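Local coordinates for protein C2 toxin component I (Clostridium botulinum, PDB 2J3Z) that acts as the ADP-ribosyltransferase (enzymatic) component of the binary C2 toxin, and probably transfers ADP-ribose from NAD to actin in the target cell, at residues I193-A198 / I209-S214; I99-F104 / P161-T166. The protein carries 1 engineered substitution. All coordinates share one frame; numbering follows the deposited sequence.

Contact 1 of 2, residues I193-A198 / I209-S214; sequences IIPESA and ILIEGS
Residues Ile193-Ala198 and Ile209-Ser214 form two facing stretches of a beta hairpin, running antiparallel with their segment axes 133° apart and 4.5 Å from each other at the closest point. Ile194 and Ser214 make a hydrogen-bonded pair: Ile194 N meets Ser214 O at 3.0 Å in the carbonyl plane, while the return bond from Ser214 N reaches Ile194 O from a tilted position. Pro195 then lies against Gly213, and beyond it comes a classic beta bulge. Glu196 and Ser197 both face Glu212, whose O accepts Glu196 N at 2.8 Å and, weakly, Ser197 N at 3.3 Å. The extra residue is accommodated at Glu196, whose psi of -32° departs from the extended strand value, and pairing resumes with Glu212 N bonded to Ser197 O and Ala198 beside Ile211.

One face of the hairpin is apolar. Pro195 CB rests on Ile211 CG2 at 3.6 Å, and Ala198 CB touches both Ile209 CG2, at 3.7 Å, and Ile211 CG1. Helix 126-136 packs on this face, with Ile136 touching both Pro195 and Ile211. At the end of the pairing, Ile193 swings CG1 away from its own backbone N (chi1 -162°), which lays CD1 alongside the second strand, 3.3 Å from Ser214 O.

The face that carries Ser197, Glu212 and Ser214 is more polar, though Ile194 shares it. Ser197 OG sits by the CB and CG of Glu212, and a water links this hydroxyl to Leu210 O, so a main-chain carbonyl is tied across the hairpin through solvent. From the bulge, the extended side chain of Glu196 reaches back to Ser214, whose OG donates to Glu196 OE2 at 2.6 Å, approaching from above the carboxylate plane.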
loop_
_atom_site.group_PDB
_atom_site.type_symbol
_atom_site.label_atom_id
_atom_site.label_comp_id
_atom_site.label_asym_id
_atom_site.label_seq_id
_atom_site.Cartn_x
_atom_site.Cartn_y
_atom_site.Cartn_z
ATOM N N ILE A 193 -7.948 1.169 6.076
ATOM C CA ILE A 193 -8.763 1.893 7.009
ATOM C C ILE A 193 -8.889 3.334 6.502
ATOM O O ILE A 193 -7.926 3.916 5.996
ATOM C CB ILE A 193 -8.208 1.788 8.468
ATOM C CG1 ILE A 193 -9.279 2.163 9.488
ATOM C CG2 ILE A 193 -6.931 2.595 8.673
ATOM C CD1 ILE A 193 -10.323 1.054 9.696
ATOM N N ILE A 194 -10.085 3.883 6.617
ATOM C CA ILE A 194 -10.323 5.301 6.364
ATOM C C ILE A 194 -10.679 5.980 7.686
ATOM O O ILE A 194 -11.788 5.805 8.204
ATOM C CB ILE A 194 -11.464 5.464 5.373
ATOM C CG1 ILE A 194 -11.113 4.691 4.082
ATOM C CG2 ILE A 194 -11.778 6.964 5.148
ATOM C CD1 ILE A 194 -12.296 4.302 3.226
ATOM N N PRO A 195 -9.730 6.714 8.285
ATOM C CA PRO A 195 -10.103 7.330 9.555
ATOM C C PRO A 195 -11.165 8.436 9.424
ATOM O O PRO A 195 -11.066 9.341 8.582
ATOM C CB PRO A 195 -8.757 7.858 10.091
ATOM C CG PRO A 195 -7.698 7.027 9.317
ATOM C CD PRO A 195 -8.313 6.956 7.961
ATOM N N GLU A 196 -12.188 8.335 10.255
ATOM C CA GLU A 196 -13.324 9.234 10.152
ATOM C C GLU A 196 -13.418 10.244 11.274
ATOM O O GLU A 196 -13.918 11.352 11.076
ATOM C CB GLU A 196 -14.612 8.435 10.047
ATOM C CG GLU A 196 -14.760 7.740 8.700
ATOM C CD GLU A 196 -15.919 6.764 8.707
ATOM O OE1 GLU A 196 -16.356 6.369 9.822
ATOM O OE2 GLU A 196 -16.392 6.380 7.610
ATOM N N SER A 197 -12.958 9.843 12.453
ATOM C CA SER A 197 -12.788 10.746 13.579
ATOM C C SER A 197 -11.587 10.312 14.427
ATOM O O SER A 197 -11.123 9.164 14.375
ATOM C CB SER A 197 -14.063 10.850 14.432
ATOM O OG SER A 197 -14.401 9.606 15.014
ATOM N N ALA A 198 -11.077 11.266 15.190
ATOM C CA ALA A 198 -9.993 11.019 16.111
ATOM C C ALA A 198 -10.149 11.987 17.272
ATOM O O ALA A 198 -10.175 13.198 17.086
ATOM C CB ALA A 198 -8.646 11.186 15.423
ATOM N N ILE A 209 -4.993 8.286 21.012
ATOM C CA ILE A 209 -5.871 8.806 19.964
ATOM C C ILE A 209 -6.805 7.652 19.568
ATOM O O ILE A 209 -6.364 6.635 19.008
ATOM C CB ILE A 209 -5.084 9.371 18.748
ATOM C CG1 ILE A 209 -4.238 10.561 19.205
ATOM C CG2 ILE A 209 -6.054 9.792 17.633
ATOM C CD1 ILE A 209 -3.303 11.109 18.167
ATOM N N LEU A 210 -8.081 7.809 19.909
ATOM C CA LEU A 210 -9.100 6.842 19.518
ATOM C C LEU A 210 -9.581 7.226 18.136
ATOM O O LEU A 210 -10.114 8.310 17.926
ATOM C CB LEU A 210 -10.267 6.805 20.517
ATOM C CG LEU A 210 -11.512 5.948 20.208
ATOM C CD1 LEU A 210 -11.158 4.450 20.144
ATOM C CD2 LEU A 210 -12.602 6.215 21.239
ATOM N N ILE A 211 -9.355 6.334 17.190
ATOM C CA ILE A 211 -9.797 6.557 15.833
ATOM C C ILE A 211 -10.963 5.614 15.508
ATOM O O ILE A 211 -10.926 4.431 15.815
ATOM C CB ILE A 211 -8.630 6.394 14.857
ATOM C CG1 ILE A 211 -7.490 7.337 15.255
ATOM C CG2 ILE A 211 -9.074 6.652 13.429
ATOM C CD1 ILE A 211 -6.194 7.037 14.546
ATOM N N GLU A 212 -12.029 6.172 14.943
ATOM C CA GLU A 212 -13.116 5.361 14.404
ATOM C C GLU A 212 -12.928 5.419 12.889
ATOM O O GLU A 212 -12.890 6.525 12.292
ATOM C CB GLU A 212 -14.490 5.912 14.804
ATOM C CG GLU A 212 -14.670 6.212 16.302
ATOM C CD GLU A 212 -15.272 5.066 17.129
ATOM O OE1 GLU A 212 -15.398 5.225 18.370
ATOM O OE2 GLU A 212 -15.634 4.016 16.560
ATOM N N GLY A 213 -12.771 4.232 12.294
ATOM C CA GLY A 213 -12.536 4.084 10.860
ATOM C C GLY A 213 -13.444 3.072 10.169
ATOM O O GLY A 213 -13.992 2.166 10.812
ATOM N N SER A 214 -13.621 3.245 8.857
ATOM C CA SER A 214 -14.259 2.222 8.024
ATOM C C SER A 214 -13.189 1.324 7.426
ATOM O O SER A 214 -12.118 1.775 7.000
ATOM C CB SER A 214 -15.072 2.846 6.902
ATOM O OG SER A 214 -15.918 3.854 7.435
HETATM O O HOH W 1 -12.942 9.301 17.515
#

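Contact 2 of 2, residues I99-F104 / P161-T166; sequences IGYVNF and PVIVKT
Tyr101 turns its CG away from its carbonyl carbon (chi1 -45°) and lies side by side with Ile163, while Lys165 directs CG opposite its backbone N (chi1 -167°) and runs on extended past the tyrosine. The methyl Ile163 CG2 comes 3.4 Å from Tyr101 CD1, at an oblique angle to the ring, and Lys165 CB lies at the ring edge, 3.9 Å from the same CD1. Farther along, Lys165 CE passes Ile99 CG2. The phenol oxygen is held by Asp153, which anchors the far end of the ring.

The backbones behind these side chains run antiparallel, their segment axes 142° apart. Gly100 and Thr166 exchange two nearly straight bonds, Gly100 N to Thr166 O at 3.2 Å and Thr166 N to Gly100 O at 3.0 Å. The next bond, Val102 N to Val164 O, is bent, and past it the strands part: a water takes the place of a direct bond, donating to Val102 O and accepting from Val164 N. On the opposite face Val102 CG1 meets Thr166 CG2 at 3.7 Å, the two side chains crossing at about a right angle, and Val102 CG2 packs on Val164 CG1.

The buried Thr166 hydroxyl is satisfied by Gly213 O. The chain turns away from strand 162-168 at Asn103, the centre of an inverse gamma turn, and the water probably serves Val102 O and Val164 N where direct pairing has lapsed.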
loop_
_atom_site.group_PDB
_atom_site.type_symbol
_atom_site.label_atom_id
_atom_site.label_comp_id
_atom_site.label_asym_id
_atom_site.label_seq_id
_atom_site.Cartn_x
_atom_site.Cartn_y
_atom_site.Cartn_z
ATOM N N ILE A 99 -16.777 -6.376 15.636
ATOM C CA ILE A 99 -16.281 -5.076 16.073
ATOM C C ILE A 99 -15.052 -5.233 16.956
ATOM O O ILE A 99 -15.020 -6.109 17.831
ATOM C CB ILE A 99 -17.391 -4.256 16.783
ATOM C CG1 ILE A 99 -18.490 -3.899 15.761
ATOM C CG2 ILE A 99 -16.815 -3.001 17.459
ATOM C CD1 ILE A 99 -19.725 -3.310 16.411
ATOM N N GLY A 100 -14.038 -4.398 16.697
ATOM C CA GLY A 100 -12.808 -4.395 17.479
ATOM C C GLY A 100 -11.731 -3.434 16.993
ATOM O O GLY A 100 -12.014 -2.426 16.345
ATOM N N TYR A 101 -10.488 -3.767 17.291
ATOM C CA TYR A 101 -9.367 -2.876 17.019
ATOM C C TYR A 101 -8.358 -3.488 16.021
ATOM O O TYR A 101 -7.756 -4.551 16.288
ATOM C CB TYR A 101 -8.666 -2.501 18.342
ATOM C CG TYR A 101 -9.577 -2.117 19.498
ATOM C CD1 TYR A 101 -10.375 -0.965 19.441
ATOM C CD2 TYR A 101 -9.629 -2.892 20.667
ATOM C CE1 TYR A 101 -11.207 -0.594 20.508
ATOM C CE2 TYR A 101 -10.479 -2.530 21.747
ATOM C CZ TYR A 101 -11.254 -1.371 21.650
ATOM O OH TYR A 101 -12.067 -0.978 22.691
ATOM N N VAL A 102 -8.192 -2.829 14.873
ATOM C CA VAL A 102 -7.165 -3.233 13.891
ATOM C C VAL A 102 -5.793 -2.713 14.303
ATOM O O VAL A 102 -5.673 -1.588 14.815
ATOM C CB VAL A 102 -7.503 -2.810 12.421
ATOM C CG1 VAL A 102 -8.560 -3.708 11.866
ATOM C CG2 VAL A 102 -7.973 -1.331 12.336
ATOM N N ASN A 103 -4.773 -3.536 14.074
ATOM C CA ASN A 103 -3.412 -3.255 14.508
ATOM C C ASN A 103 -2.605 -2.359 13.560
ATOM O O ASN A 103 -1.551 -2.769 13.066
ATOM C CB ASN A 103 -2.644 -4.571 14.770
ATOM C CG ASN A 103 -2.473 -5.426 13.497
ATOM O OD1 ASN A 103 -3.291 -5.362 12.586
ATOM N ND2 ASN A 103 -1.402 -6.233 13.449
ATOM N N PHE A 104 -3.101 -1.146 13.309
ATOM C CA PHE A 104 -2.338 -0.125 12.604
ATOM C C PHE A 104 -1.490 0.634 13.608
ATOM O O PHE A 104 -1.987 1.023 14.687
ATOM C CB PHE A 104 -3.264 0.894 11.935
ATOM C CG PHE A 104 -3.793 0.477 10.606
ATOM C CD1 PHE A 104 -4.895 -0.379 10.511
ATOM C CD2 PHE A 104 -3.215 0.976 9.433
ATOM C CE1 PHE A 104 -5.407 -0.741 9.244
ATOM C CE2 PHE A 104 -3.717 0.617 8.162
ATOM C CZ PHE A 104 -4.814 -0.231 8.070
ATOM N N PRO A 161 0.242 4.416 20.677
ATOM C CA PRO A 161 -0.507 5.636 21.107
ATOM C C PRO A 161 -1.813 5.885 20.340
ATOM O O PRO A 161 -2.435 6.962 20.417
ATOM C CB PRO A 161 0.494 6.770 20.841
ATOM C CG PRO A 161 1.357 6.277 19.741
ATOM C CD PRO A 161 1.328 4.754 19.733
ATOM N N VAL A 162 -2.231 4.863 19.618
ATOM C CA VAL A 162 -3.315 4.983 18.690
ATOM C C VAL A 162 -4.182 3.763 18.887
ATOM O O VAL A 162 -3.652 2.650 19.072
ATOM C CB VAL A 162 -2.702 5.137 17.249
ATOM C CG1 VAL A 162 -3.067 4.009 16.310
ATOM C CG2 VAL A 162 -2.968 6.563 16.666
ATOM N N ILE A 163 -5.502 3.973 18.905
ATOM C CA ILE A 163 -6.476 2.876 18.956
ATOM C C ILE A 163 -7.413 3.030 17.788
ATOM O O ILE A 163 -8.149 4.029 17.700
ATOM C CB ILE A 163 -7.321 2.829 20.271
ATOM C CG1 ILE A 163 -6.455 2.598 21.503
ATOM C CG2 ILE A 163 -8.390 1.732 20.208
ATOM C CD1 ILE A 163 -7.173 2.999 22.770
ATOM N N VAL A 164 -7.385 2.035 16.903
ATOM C CA VAL A 164 -8.162 2.109 15.681
ATOM C C VAL A 164 -9.316 1.127 15.723
ATOM O O VAL A 164 -9.118 -0.086 15.513
ATOM C CB VAL A 164 -7.301 1.885 14.402
ATOM C CG1 VAL A 164 -8.074 2.346 13.178
ATOM C CG2 VAL A 164 -5.998 2.645 14.496
ATOM N N LYS A 165 -10.508 1.670 15.969
ATOM C CA LYS A 165 -11.723 0.880 16.087
ATOM C C LYS A 165 -12.529 0.862 14.794
ATOM O O LYS A 165 -12.787 1.919 14.173
ATOM C CB LYS A 165 -12.576 1.408 17.217
ATOM C CG LYS A 165 -13.714 0.489 17.635
ATOM C CD LYS A 165 -14.623 1.278 18.587
ATOM C CE LYS A 165 -15.735 0.428 19.151
ATOM N NZ LYS A 165 -16.224 1.064 20.416
ATOM N N THR A 166 -12.927 -0.340 14.398
ATOM C CA THR A 166 -13.623 -0.550 13.137
ATOM C C THR A 166 -14.596 -1.733 13.194
ATOM O O THR A 166 -14.695 -2.439 14.227
ATOM C CB THR A 166 -12.610 -0.702 11.949
ATOM O OG1 THR A 166 -13.301 -0.607 10.704
ATOM C CG2 THR A 166 -11.850 -2.028 12.007
HETATM O O HOH W 2 -5.684 -0.547 17.263
#

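In the fold
Contact 2 closes before contact 1 opens along the chain, yet their centres lie about 8 Å apart in one mixed sheet, where strands 192-203, 206-216, 162-168 and 98-102 are successive neighbours. The middle two of these four, 206-216 and 162-168, run parallel and join the contacts through probable bonds from Ile211 N to Ile163 O (2.7 Å) and from Lys165 N to Ile211 O (2.8 Å). Ile193 CD1 also packs against Thr166 OG1. All four segments belong to the first of two ADP-ribosyltransferase-like regions; in related binary toxins the N-terminal one binds the translocation component, and the C-terminal one is catalytic. By that analogy, both contacts lie in the core sheet of the probable adaptor half.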